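Teichoic acid biosynthesis protein F (PDB 3L7I) belongs to the teichoic acid biosynthesis machinery of Staphylococcus epidermidis, its modelled part holding two Rossmann-like domains of the GT-B type. Local coordinates at residues N317-R320 and K321-H325; E374-Q377 and K378-N382; T463-P466 and K467-N471; Q522-L525 and D526-R529; F628-I632 and L633-Q637. All blocks are in the same frame, centred on the assembly; numbering follows the deposited sequence.

Interaction 1: residues N317-R320 and K321-H325; sequences NQFR and KTLRH. With SO4 (sulfate ion), chain E.
Phe319 and Leu323 meet one turn apart on helix 316-331, near the start of the modelled chain, in an i to i+4 contact of an amphipathic helix that takes part in joining four subunits. With CG of Phe319 anti to its backbone N (chi1 177°), the far end of the ring reaches forward to Leu323, whose CD2 lies 3.5 Å from CZ of Phe319. Both side chains are buried in the assembly: Val330 of the second and third subunits packs on Phe319, and Phe314 of the fourth meets its ring edge-to-face.

Backbone bonds hold the turn together. Leu323 N donates to Phe319 O at 3.0 Å, while Gln318 O takes Thr322 N and, weakly, Thr322 OG1 at 3.1 Å. Next to them the aliphatic part of Lys321 runs over the carbonyl of Asn317, its CG 3.5 Å from Asn317 O.

On the polar side of the helix lies a sulfate, probably from the crystallisation liquor, which Lys327 and Arg333 of the second subunit also bind; it therefore bridges two chains. Arg324 points the edge of its guanidinium at this ion from a longer range. Arg320 is gripped at two ends: NH2 gives to Asn317 OD1 at 2.9 Å, from above the amide plane, and NH1 gives to sulfate O4 at 3.1 Å, in the guanidinium plane and nearly straight at 160°.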
# COMPACT_ATOMS: atom_id res chain seq x y z
N ASN A 317 -9.56 -3.49 12.84
CA ASN A 317 -8.65 -4.46 13.42
C ASN A 317 -8.12 -5.54 12.44
O ASN A 317 -6.96 -5.96 12.54
CB ASN A 317 -9.24 -5.08 14.68
CG ASN A 317 -9.14 -4.16 15.87
OD1 ASN A 317 -8.56 -3.07 15.79
ND2 ASN A 317 -9.71 -4.59 16.99
N GLN A 318 -8.96 -5.99 11.50
CA GLN A 318 -8.50 -6.93 10.47
C GLN A 318 -7.55 -6.24 9.50
O GLN A 318 -6.55 -6.83 9.08
CB GLN A 318 -9.66 -7.56 9.70
CG GLN A 318 -10.35 -8.70 10.43
CD GLN A 318 -9.43 -9.90 10.68
OE1 GLN A 318 -8.98 -10.56 9.74
NE2 GLN A 318 -9.17 -10.20 11.97
N PHE A 319 -7.86 -5.00 9.16
CA PHE A 319 -7.06 -4.25 8.20
C PHE A 319 -5.64 -4.06 8.72
O PHE A 319 -4.68 -4.09 7.95
CB PHE A 319 -7.69 -2.91 7.91
CG PHE A 319 -6.87 -2.07 6.99
CD1 PHE A 319 -6.77 -2.39 5.64
CD2 PHE A 319 -6.22 -0.94 7.45
CE1 PHE A 319 -6.02 -1.60 4.78
CE2 PHE A 319 -5.47 -0.15 6.60
CZ PHE A 319 -5.37 -0.48 5.26
N ARG A 320 -5.52 -3.86 10.03
CA ARG A 320 -4.21 -3.76 10.66
C ARG A 320 -3.44 -5.07 10.58
O ARG A 320 -2.28 -5.10 10.18
CB ARG A 320 -4.36 -3.31 12.12
CG ARG A 320 -4.59 -1.83 12.27
CD ARG A 320 -4.21 -1.39 13.65
NE ARG A 320 -5.27 -1.62 14.63
CZ ARG A 320 -5.04 -1.83 15.93
NH1 ARG A 320 -3.79 -1.88 16.37
NH2 ARG A 320 -6.05 -2.00 16.77
N LYS A 321 -4.08 -6.17 10.98
CA LYS A 321 -3.49 -7.49 10.84
C LYS A 321 -3.18 -7.80 9.38
O LYS A 321 -2.20 -8.46 9.06
CB LYS A 321 -4.44 -8.54 11.39
CG LYS A 321 -4.61 -8.49 12.89
CD LYS A 321 -5.79 -9.35 13.28
CE LYS A 321 -6.26 -9.05 14.68
NZ LYS A 321 -7.75 -8.89 14.65
N THR A 322 -4.02 -7.32 8.49
CA THR A 322 -3.88 -7.63 7.09
C THR A 322 -2.61 -6.99 6.53
O THR A 322 -1.83 -7.63 5.81
CB THR A 322 -5.13 -7.15 6.31
OG1 THR A 322 -6.14 -8.17 6.37
CG2 THR A 322 -4.80 -6.83 4.85
N LEU A 323 -2.42 -5.72 6.87
CA LEU A 323 -1.23 -5.04 6.43
C LEU A 323 0.03 -5.68 7.00
O LEU A 323 1.03 -5.80 6.30
CB LEU A 323 -1.31 -3.57 6.77
CG LEU A 323 -1.39 -2.54 5.65
CD1 LEU A 323 -2.05 -3.07 4.37
CD2 LEU A 323 -2.12 -1.33 6.19
N ARG A 324 -0.01 -6.13 8.25
CA ARG A 324 1.19 -6.67 8.85
C ARG A 324 1.63 -7.93 8.13
O ARG A 324 2.81 -8.15 7.85
CB ARG A 324 1.02 -6.94 10.34
CG ARG A 324 2.36 -7.04 11.08
CD ARG A 324 2.28 -6.48 12.50
NE ARG A 324 0.99 -6.83 13.12
CZ ARG A 324 0.10 -5.94 13.58
NH1 ARG A 324 0.38 -4.63 13.53
NH2 ARG A 324 -1.05 -6.36 14.11
N HIS A 325 0.65 -8.76 7.80
CA HIS A 325 0.90 -10.01 7.10
C HIS A 325 1.46 -9.82 5.67
O HIS A 325 2.28 -10.63 5.23
CB HIS A 325 -0.37 -10.85 7.08
CG HIS A 325 -0.17 -12.22 6.53
ND1 HIS A 325 0.75 -13.11 7.06
CD2 HIS A 325 -0.76 -12.86 5.49
CE1 HIS A 325 0.70 -14.23 6.37
NE2 HIS A 325 -0.20 -14.11 5.42
S SO4 E . -0.94 -0.03 14.47
O1 SO4 E . -0.57 -0.15 13.05
O2 SO4 E . 0.11 0.71 15.17
O3 SO4 E . -2.20 0.69 14.63
O4 SO4 E . -1.10 -1.38 15.02

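Interaction 2: residues E374-Q377 and K378-N382; sequences EYMQ and KYYPN
The last turn of helix 367-379, the helix of the beta-alpha-beta unit between strands 354-358 and 384-389, carries an offset stack of Tyr375 on Tyr379. The ring centroids are 4.8 Å apart and the planes only 14° from parallel, yet the overlap is partial: CD2 of Tyr379 sits over the rim of the Tyr375 face, 3.8 Å from CE1 of Tyr375. The two side chains set out differently. Tyr375 CG lies anti to its backbone N (chi1 168°), whereas Tyr379 CG lies beside its own (chi1 -65°), and the long axes end up crossing at about a right angle. The edge of the Tyr379 ring also meets a carbonyl, with CD2 of Tyr379 3.3 Å from Tyr375 O.

The helix is coming apart here. Tyr379 N and Lys378 N make only weak bonds to the carbonyls of the preceding turn, but Tyr380 N still reaches Met376 O at 2.7 Å. Tyr380 is the first residue to leave helical backbone angles, and Pro381 after it has no N-H to offer; its CG instead rests 3.7 Å from Gln377 O. The ring of Tyr380 comes back to the helix, its CE2 4.1 Å from CE2 of Tyr375, with the methyl end of Met376 close by.

Helix 706-721 lies against this cluster: Asp712 OD1 receives hydrogen bonds involving both Tyr375 OH and Tyr380 OH, His715 stacks on Tyr380, and Ile714 touches Met376, which also packs on Tyr385 of strand 384-389.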
# COMPACT_ATOMS: atom_id res chain seq x y z
N GLU A 374 0.35 -37.75 31.38
CA GLU A 374 0.45 -39.19 31.57
C GLU A 374 -0.83 -39.77 32.22
O GLU A 374 -1.21 -40.93 31.96
CB GLU A 374 1.72 -39.57 32.33
CG GLU A 374 2.97 -39.08 31.59
CD GLU A 374 4.27 -39.71 32.08
OE1 GLU A 374 4.25 -40.29 33.19
OE2 GLU A 374 5.30 -39.60 31.36
N TYR A 375 -1.49 -38.97 33.04
CA TYR A 375 -2.71 -39.43 33.67
C TYR A 375 -3.79 -39.51 32.62
O TYR A 375 -4.54 -40.47 32.58
CB TYR A 375 -3.16 -38.50 34.79
CG TYR A 375 -4.57 -38.80 35.25
CD1 TYR A 375 -4.81 -39.69 36.30
CD2 TYR A 375 -5.66 -38.21 34.63
CE1 TYR A 375 -6.10 -39.97 36.73
CE2 TYR A 375 -6.95 -38.48 35.04
CZ TYR A 375 -7.16 -39.36 36.09
OH TYR A 375 -8.45 -39.61 36.48
N MET A 376 -3.88 -38.49 31.78
CA MET A 376 -4.92 -38.49 30.76
C MET A 376 -4.72 -39.57 29.69
O MET A 376 -5.69 -40.14 29.20
CB MET A 376 -5.07 -37.11 30.13
CG MET A 376 -5.70 -36.14 31.09
SD MET A 376 -6.11 -34.59 30.31
CE MET A 376 -7.61 -35.00 29.41
N GLN A 377 -3.48 -39.86 29.34
CA GLN A 377 -3.18 -40.96 28.45
C GLN A 377 -3.80 -42.28 28.94
O GLN A 377 -4.38 -43.05 28.16
CB GLN A 377 -1.67 -41.13 28.34
CG GLN A 377 -1.05 -40.18 27.35
CD GLN A 377 -1.51 -40.47 25.94
OE1 GLN A 377 -1.12 -41.47 25.34
NE2 GLN A 377 -2.34 -39.58 25.39
N LYS A 378 -3.70 -42.55 30.24
CA LYS A 378 -4.23 -43.79 30.80
C LYS A 378 -5.76 -43.85 30.75
O LYS A 378 -6.34 -44.87 30.36
CB LYS A 378 -3.72 -43.96 32.23
CG LYS A 378 -4.03 -45.31 32.88
CD LYS A 378 -3.36 -45.40 34.26
CE LYS A 378 -3.78 -46.64 35.04
NZ LYS A 378 -3.11 -46.71 36.37
N TYR A 379 -6.43 -42.75 31.11
CA TYR A 379 -7.88 -42.76 31.31
C TYR A 379 -8.70 -42.11 30.20
O TYR A 379 -9.93 -42.24 30.19
CB TYR A 379 -8.22 -42.10 32.64
CG TYR A 379 -7.69 -42.87 33.82
CD1 TYR A 379 -8.52 -43.68 34.57
CD2 TYR A 379 -6.34 -42.80 34.16
CE1 TYR A 379 -8.03 -44.39 35.64
CE2 TYR A 379 -5.85 -43.52 35.22
CZ TYR A 379 -6.70 -44.32 35.96
OH TYR A 379 -6.21 -45.04 37.02
N TYR A 380 -8.04 -41.40 29.29
CA TYR A 380 -8.73 -40.70 28.21
C TYR A 380 -7.92 -40.73 26.92
O TYR A 380 -7.59 -39.67 26.37
CB TYR A 380 -9.04 -39.25 28.61
CG TYR A 380 -9.81 -39.13 29.89
CD1 TYR A 380 -11.10 -39.62 29.99
CD2 TYR A 380 -9.25 -38.53 31.00
CE1 TYR A 380 -11.81 -39.52 31.16
CE2 TYR A 380 -9.95 -38.42 32.18
CZ TYR A 380 -11.23 -38.92 32.25
OH TYR A 380 -11.93 -38.81 33.42
N PRO A 381 -7.63 -41.94 26.42
CA PRO A 381 -6.69 -42.18 25.32
C PRO A 381 -7.14 -41.56 24.02
O PRO A 381 -6.31 -41.36 23.14
CB PRO A 381 -6.73 -43.71 25.16
CG PRO A 381 -7.43 -44.22 26.36
CD PRO A 381 -8.38 -43.16 26.76
N ASN A 382 -8.43 -41.25 23.89
CA ASN A 382 -8.98 -40.92 22.58
C ASN A 382 -9.12 -39.42 22.29
O ASN A 382 -9.88 -39.03 21.41
CB ASN A 382 -10.28 -41.69 22.33
CG ASN A 382 -10.13 -43.21 22.54
OD1 ASN A 382 -9.07 -43.79 22.25
ND2 ASN A 382 -11.18 -43.84 23.06

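Interaction 3: residues T463-P466 and K467-N471; sequences TTTP and KYKRN
Among the hydrogen bonds, the one from Lys467 N to the side chain of Thr464 comes first: OG1 of Thr464 accepts it at 3.2 Å and 156°. The hydroxyl gets there because chi1 of 74° sets OG1 between the backbone N and the carbonyl carbon, within bonding distance of Lys467 N. The carbonyl of the same residue takes the next one, Tyr468 N to Thr464 O at 2.8 Å, approaching nearly along the C=O axis. Regular helical bonds follow, Lys469 N to Thr465 O at 3.0 Å and Arg470 N to Pro466 O at 2.9 Å. Two side chains bond to the 453-458 region: Lys469 NZ to Met455 O and weakly to Asn453 O, and Thr465 OG1, again weakly, with Val458 N.

Thr464 is thus the N-cap of helix 465-476, which leads to strand 481-484 in the beta-alpha-beta unit that starts at strand 438-441. Pro466, in the first turn, has no N-H to satisfy. The cap lies at a subunit boundary, where Thr464 packs on Thr464 of the second subunit.

The remaining contacts are apolar or van der Waals. Beside the capping bond, CB of Lys467 lies 3.3 Å from the same OG1 of Thr464. One turn on, Thr465 and Lys469 run side by side and point the same way, CG2 of Thr465 3.5 Å from CE of Lys469.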
# COMPACT_ATOMS: atom_id res chain seq x y z
N THR A 463 13.45 -3.15 29.21
CA THR A 463 12.09 -2.94 29.71
C THR A 463 12.05 -2.21 31.06
O THR A 463 13.05 -2.12 31.77
CB THR A 463 11.27 -4.26 29.78
OG1 THR A 463 9.87 -3.96 29.90
CG2 THR A 463 11.71 -5.13 30.96
N THR A 464 10.87 -1.70 31.38
CA THR A 464 10.64 -0.92 32.59
C THR A 464 9.73 -1.71 33.53
O THR A 464 8.86 -2.44 33.07
CB THR A 464 10.00 0.46 32.27
OG1 THR A 464 8.61 0.30 31.93
CG2 THR A 464 10.73 1.14 31.12
N THR A 465 9.93 -1.56 34.83
CA THR A 465 9.13 -2.28 35.81
C THR A 465 7.62 -2.13 35.58
O THR A 465 6.87 -3.08 35.75
CB THR A 465 9.48 -1.87 37.26
OG1 THR A 465 10.81 -2.30 37.58
CG2 THR A 465 8.49 -2.48 38.27
N PRO A 466 7.17 -0.93 35.20
CA PRO A 466 5.72 -0.79 34.97
C PRO A 466 5.27 -1.55 33.73
O PRO A 466 4.19 -2.14 33.77
CB PRO A 466 5.53 0.71 34.76
CG PRO A 466 6.73 1.34 35.33
CD PRO A 466 7.85 0.37 35.16
N LYS A 467 6.06 -1.51 32.66
CA LYS A 467 5.70 -2.19 31.42
C LYS A 467 5.86 -3.71 31.56
O LYS A 467 5.27 -4.48 30.81
CB LYS A 467 6.51 -1.65 30.24
CG LYS A 467 6.08 -2.21 28.89
CD LYS A 467 6.32 -1.24 27.74
CE LYS A 467 5.83 -1.83 26.39
NZ LYS A 467 5.67 -0.78 25.32
N TYR A 468 6.65 -4.12 32.53
CA TYR A 468 6.90 -5.54 32.77
C TYR A 468 5.76 -6.13 33.57
O TYR A 468 5.25 -7.22 33.25
CB TYR A 468 8.22 -5.73 33.51
CG TYR A 468 8.38 -7.10 34.07
CD1 TYR A 468 9.02 -8.10 33.34
CD2 TYR A 468 7.88 -7.41 35.32
CE1 TYR A 468 9.16 -9.37 33.84
CE2 TYR A 468 8.03 -8.69 35.85
CZ TYR A 468 8.67 -9.66 35.10
OH TYR A 468 8.79 -10.93 35.62
N LYS A 469 5.35 -5.41 34.60
CA LYS A 469 4.14 -5.75 35.34
C LYS A 469 2.88 -5.67 34.47
O LYS A 469 2.00 -6.52 34.57
CB LYS A 469 4.02 -4.90 36.61
CG LYS A 469 5.10 -5.17 37.66
CD LYS A 469 4.74 -4.58 39.01
CE LYS A 469 5.96 -4.31 39.87
NZ LYS A 469 5.68 -3.34 40.97
N ARG A 470 2.78 -4.65 33.63
CA ARG A 470 1.64 -4.57 32.73
C ARG A 470 1.55 -5.86 31.91
O ARG A 470 0.48 -6.45 31.80
CB ARG A 470 1.72 -3.36 31.79
CG ARG A 470 0.92 -3.53 30.49
CD ARG A 470 0.53 -2.22 29.82
NE ARG A 470 1.58 -1.62 28.98
CZ ARG A 470 2.17 -2.24 27.95
NH1 ARG A 470 1.85 -3.49 27.65
NH2 ARG A 470 3.10 -1.61 27.23
N ASN A 471 2.66 -6.29 31.34
CA ASN A 471 2.66 -7.47 30.49
C ASN A 471 2.38 -8.73 31.27
O ASN A 471 1.72 -9.64 30.76
CB ASN A 471 3.97 -7.62 29.74
CG ASN A 471 4.08 -6.66 28.59
OD1 ASN A 471 3.07 -6.20 28.04
ND2 ASN A 471 5.32 -6.32 28.22

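Interaction 4: residues Q522-L525 and D526-R529; sequences QEYL and DEIR
Two torsions bring Tyr524 and Ile528 together on helix 522-531. Tyr524 sends its ring out with CG opposite the backbone N (chi1 -180°), and Ile528, with CG1 beside its own N (chi1 -54°) and the chain extended beyond, lays its CD1 methyl over the ring. This is a CH-pi contact at the centre of the face: CD1 of Ile528 is 3.9 Å from the centroid of the Tyr524 ring and 12° off its normal, with CZ of Tyr524 the nearest ring atom at 3.8 Å. The same side chain of Ile528 also covers a carbonyl, its CG1 3.2 Å from Tyr524 O, while Ile528 N makes a weak bond to that oxygen.

The backbone bonds are ordinary for a helix: Glu527 N to Glu523 O at 3.1 Å and Arg529 N to Leu525 O at 3.0 Å. Glu527 approaches the Tyr524 ring differently from Ile528, bringing OE1 to the edge, 4.2 Å from CD1 of Tyr524.

This i to i+4 aromatic-aliphatic pair lies on one face of the helix, which precedes strand 539-543 of the second parallel sheet. That face packs on helix 609-614: Tyr524 and Leu525 touch Leu614, and Tyr524 OH is hydrogen-bonded with Glu611 OE2. Arg518 adds a cation-pi contact to the ring.

The aromatic group is therefore fixed through hydroxyl and pi system together, and the carboxylate at its edge should be weakly attracted to the ring hydrogens. Glu523, near the helix start, would probably suit the helix dipole, though it and Glu527 would, if anything, repel each other mildly.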
# COMPACT_ATOMS: atom_id res chain seq x y z
N GLN A 522 9.82 -49.75 45.83
CA GLN A 522 11.24 -50.04 45.76
C GLN A 522 11.73 -50.41 44.36
O GLN A 522 12.89 -50.19 44.03
CB GLN A 522 11.62 -51.10 46.78
CG GLN A 522 12.00 -50.50 48.11
CD GLN A 522 13.50 -50.26 48.23
OE1 GLN A 522 14.30 -51.11 47.82
NE2 GLN A 522 13.89 -49.12 48.81
N GLU A 523 10.85 -50.96 43.53
CA GLU A 523 11.24 -51.30 42.17
C GLU A 523 11.47 -50.03 41.36
O GLU A 523 12.43 -49.92 40.60
CB GLU A 523 10.16 -52.17 41.51
CG GLU A 523 10.62 -52.92 40.27
CD GLU A 523 9.55 -53.88 39.74
OE1 GLU A 523 9.91 -54.84 39.02
OE2 GLU A 523 8.35 -53.68 40.05
N TYR A 524 10.58 -49.06 41.54
CA TYR A 524 10.69 -47.77 40.89
C TYR A 524 11.95 -47.04 41.36
O TYR A 524 12.66 -46.43 40.56
CB TYR A 524 9.44 -46.95 41.20
CG TYR A 524 9.37 -45.57 40.60
CD1 TYR A 524 9.66 -45.35 39.26
CD2 TYR A 524 8.98 -44.48 41.38
CE1 TYR A 524 9.58 -44.07 38.71
CE2 TYR A 524 8.89 -43.21 40.84
CZ TYR A 524 9.20 -43.01 39.51
OH TYR A 524 9.11 -41.75 38.98
N LEU A 525 12.23 -47.11 42.66
CA LEU A 525 13.41 -46.45 43.20
C LEU A 525 14.66 -47.09 42.59
O LEU A 525 15.67 -46.41 42.36
CB LEU A 525 13.44 -46.49 44.73
CG LEU A 525 12.27 -45.77 45.40
CD1 LEU A 525 12.39 -45.75 46.90
CD2 LEU A 525 12.16 -44.35 44.86
N ASP A 526 14.58 -48.39 42.31
CA ASP A 526 15.70 -49.12 41.74
C ASP A 526 16.01 -48.72 40.31
O ASP A 526 17.17 -48.59 39.95
CB ASP A 526 15.48 -50.62 41.85
CG ASP A 526 15.80 -51.16 43.22
OD1 ASP A 526 15.94 -52.40 43.39
OD2 ASP A 526 15.94 -50.30 44.14
N GLU A 527 14.97 -48.54 39.50
CA GLU A 527 15.17 -48.06 38.13
C GLU A 527 16.00 -46.78 38.18
O GLU A 527 17.09 -46.70 37.61
CB GLU A 527 13.84 -47.74 37.45
CG GLU A 527 13.03 -48.92 36.96
CD GLU A 527 11.68 -48.49 36.38
OE1 GLU A 527 11.55 -47.29 35.99
OE2 GLU A 527 10.75 -49.34 36.31
N ILE A 528 15.44 -45.79 38.86
CA ILE A 528 16.04 -44.47 38.99
C ILE A 528 17.48 -44.60 39.45
O ILE A 528 18.37 -43.92 38.93
CB ILE A 528 15.26 -43.64 40.00
CG1 ILE A 528 13.78 -43.60 39.61
CG2 ILE A 528 15.85 -42.26 40.12
CD1 ILE A 528 12.88 -42.90 40.62
N ARG A 529 17.70 -45.48 40.41
CA ARG A 529 19.03 -45.61 40.99
C ARG A 529 20.01 -46.24 40.02
O ARG A 529 21.12 -45.74 39.85
CB ARG A 529 19.00 -46.39 42.30
CG ARG A 529 18.47 -45.60 43.47
CD ARG A 529 18.47 -46.43 44.72
NE ARG A 529 19.81 -46.89 45.06
CZ ARG A 529 20.63 -46.25 45.90
NH1 ARG A 529 20.23 -45.11 46.49
NH2 ARG A 529 21.83 -46.75 46.16

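Interaction 5: residues F628-I632 and L633-Q637; sequences FDYGI and LKRPQ
Tyr630 is the centre of the packed part, wedged between Leu633, Arg635 and Gln637 as the chain turns from helix 626-630 toward strand 637-640. Its CG lies anti to the backbone N (chi1 -176°), which carries the ring to the residues of the returning chain. On one flank CD1 of Leu633 is 3.8 Å from CE1 of Tyr630, the side chains crossing at about a right angle. Gln637 instead slides past in the opposite direction: its CG lies in the ring plane at the edge, 3.7 Å from CD2 of Tyr630, and its amide stands 82° to the ring, with NE2 hydrogen-bonded to Met627 O. At the far end the hydroxyl OH of Tyr630 touches CB of Arg635 at 3.4 Å. That OH and Arg635 NH1 share Ser616 O, and NH1 also bonds to Leu614 O. Leu633 CD1 covers one face of the Arg635 guanidinium, 3.8 Å above its plane.

Two i to i+3 backbone bonds, Leu633 N to Tyr630 O at 3.0 Å and Lys634 N to Gly631 O at 3.1 Å, wind the chain into a 3-10 turn.

Lys634 is the looser, exposed side. Its backbone takes the left-handed helical region; its side chain starts out away from the residues of 628-632 and is extended, and its amine meets Tyr695 in a cation-pi contact.

Tight helix-to-strand returns of this sort link neighbouring parallel strands, here 618-621 and 637-640, in a beta-alpha-beta unit of the second Rossmann-like domain of a GT-B fold.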
# COMPACT_ATOMS: atom_id res chain seq x y z
N PHE A 628 10.32 -26.63 49.11
CA PHE A 628 8.91 -26.79 49.40
C PHE A 628 8.42 -28.08 48.78
O PHE A 628 7.40 -28.63 49.20
CB PHE A 628 8.08 -25.63 48.86
CG PHE A 628 8.39 -24.31 49.50
CD1 PHE A 628 8.17 -24.11 50.84
CD2 PHE A 628 8.86 -23.26 48.75
CE1 PHE A 628 8.43 -22.90 51.43
CE2 PHE A 628 9.12 -22.04 49.33
CZ PHE A 628 8.91 -21.86 50.67
N ASP A 629 9.12 -28.57 47.76
CA ASP A 629 8.73 -29.81 47.11
C ASP A 629 9.24 -30.97 47.93
O ASP A 629 8.49 -31.85 48.35
CB ASP A 629 9.34 -29.89 45.71
CG ASP A 629 8.78 -28.86 44.77
OD1 ASP A 629 9.60 -28.13 44.15
OD2 ASP A 629 7.53 -28.76 44.63
N TYR A 630 10.55 -30.95 48.15
CA TYR A 630 11.25 -32.04 48.82
C TYR A 630 10.64 -32.30 50.19
O TYR A 630 10.65 -33.42 50.68
CB TYR A 630 12.74 -31.71 48.91
CG TYR A 630 13.53 -32.80 49.51
CD1 TYR A 630 13.76 -33.98 48.82
CD2 TYR A 630 14.06 -32.68 50.78
CE1 TYR A 630 14.50 -35.02 49.39
CE2 TYR A 630 14.80 -33.71 51.36
CZ TYR A 630 15.02 -34.87 50.66
OH TYR A 630 15.74 -35.87 51.23
N GLY A 631 10.07 -31.25 50.78
CA GLY A 631 9.45 -31.30 52.10
C GLY A 631 8.28 -32.26 52.25
O GLY A 631 7.93 -32.65 53.36
N ILE A 632 7.67 -32.66 51.15
CA ILE A 632 6.62 -33.64 51.23
C ILE A 632 7.18 -34.94 51.82
O ILE A 632 6.44 -35.70 52.46
CB ILE A 632 6.03 -33.93 49.87
CG1 ILE A 632 5.41 -32.65 49.28
CG2 ILE A 632 5.02 -35.06 49.97
CD1 ILE A 632 5.12 -32.74 47.77
N LEU A 633 8.47 -35.18 51.63
CA LEU A 633 9.08 -36.44 52.06
C LEU A 633 9.43 -36.48 53.55
O LEU A 633 9.75 -37.56 54.08
CB LEU A 633 10.30 -36.79 51.19
CG LEU A 633 10.02 -37.04 49.70
CD1 LEU A 633 11.33 -36.99 48.84
CD2 LEU A 633 9.26 -38.32 49.49
N LYS A 634 9.36 -35.32 54.22
CA LYS A 634 9.69 -35.18 55.65
C LYS A 634 11.09 -35.72 55.94
O LYS A 634 11.30 -36.50 56.86
CB LYS A 634 8.66 -35.87 56.54
CG LYS A 634 7.23 -35.48 56.27
CD LYS A 634 6.27 -36.03 57.33
CE LYS A 634 4.88 -36.26 56.74
NZ LYS A 634 3.89 -36.66 57.78
N ARG A 635 12.05 -35.30 55.13
CA ARG A 635 13.41 -35.72 55.29
C ARG A 635 14.24 -34.50 55.65
O ARG A 635 13.78 -33.38 55.49
CB ARG A 635 13.91 -36.42 54.01
CG ARG A 635 13.82 -37.93 54.03
CD ARG A 635 12.80 -38.53 53.10
NE ARG A 635 13.39 -38.85 51.80
CZ ARG A 635 12.96 -39.79 50.95
NH1 ARG A 635 13.59 -39.93 49.79
NH2 ARG A 635 11.92 -40.57 51.23
N PRO A 636 15.47 -34.71 56.15
CA PRO A 636 16.34 -33.60 56.54
C PRO A 636 16.74 -32.72 55.37
O PRO A 636 17.15 -33.24 54.34
CB PRO A 636 17.59 -34.30 57.07
CG PRO A 636 17.16 -35.67 57.39
CD PRO A 636 16.10 -36.01 56.41
N GLN A 637 16.62 -31.40 55.52
CA GLN A 637 17.19 -30.49 54.55
C GLN A 637 18.26 -29.65 55.26
O GLN A 637 18.21 -29.50 56.48
CB GLN A 637 16.13 -29.58 53.93
CG GLN A 637 14.86 -30.29 53.50
CD GLN A 637 14.03 -29.47 52.53
OE1 GLN A 637 14.56 -28.62 51.81
NE2 GLN A 637 12.72 -29.74 52.49

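Overall arrangement
The five contacts follow one another along the chain without touching. Interactions 2 and 3 belong to helices of the seven-stranded parallel sheet, though their centres are 39 Å apart. Interaction 5 leads into a strand of the six-stranded one, and interaction 4 lies on the helix just before that sheet's strand 539-543. Interactions 4 and 5 come within about 7 Å at their nearest atoms and share Leu614 as a partner. Interaction 2 approaches interaction 4 to about 8 Å between nearest atoms, although they lie on elements of different sheets. Interactions 1 and 3 both touch the second subunit, with centres 26 Å apart; the sulfate belongs to interaction 1 alone, whose centre is 53 Å from that of interaction 5.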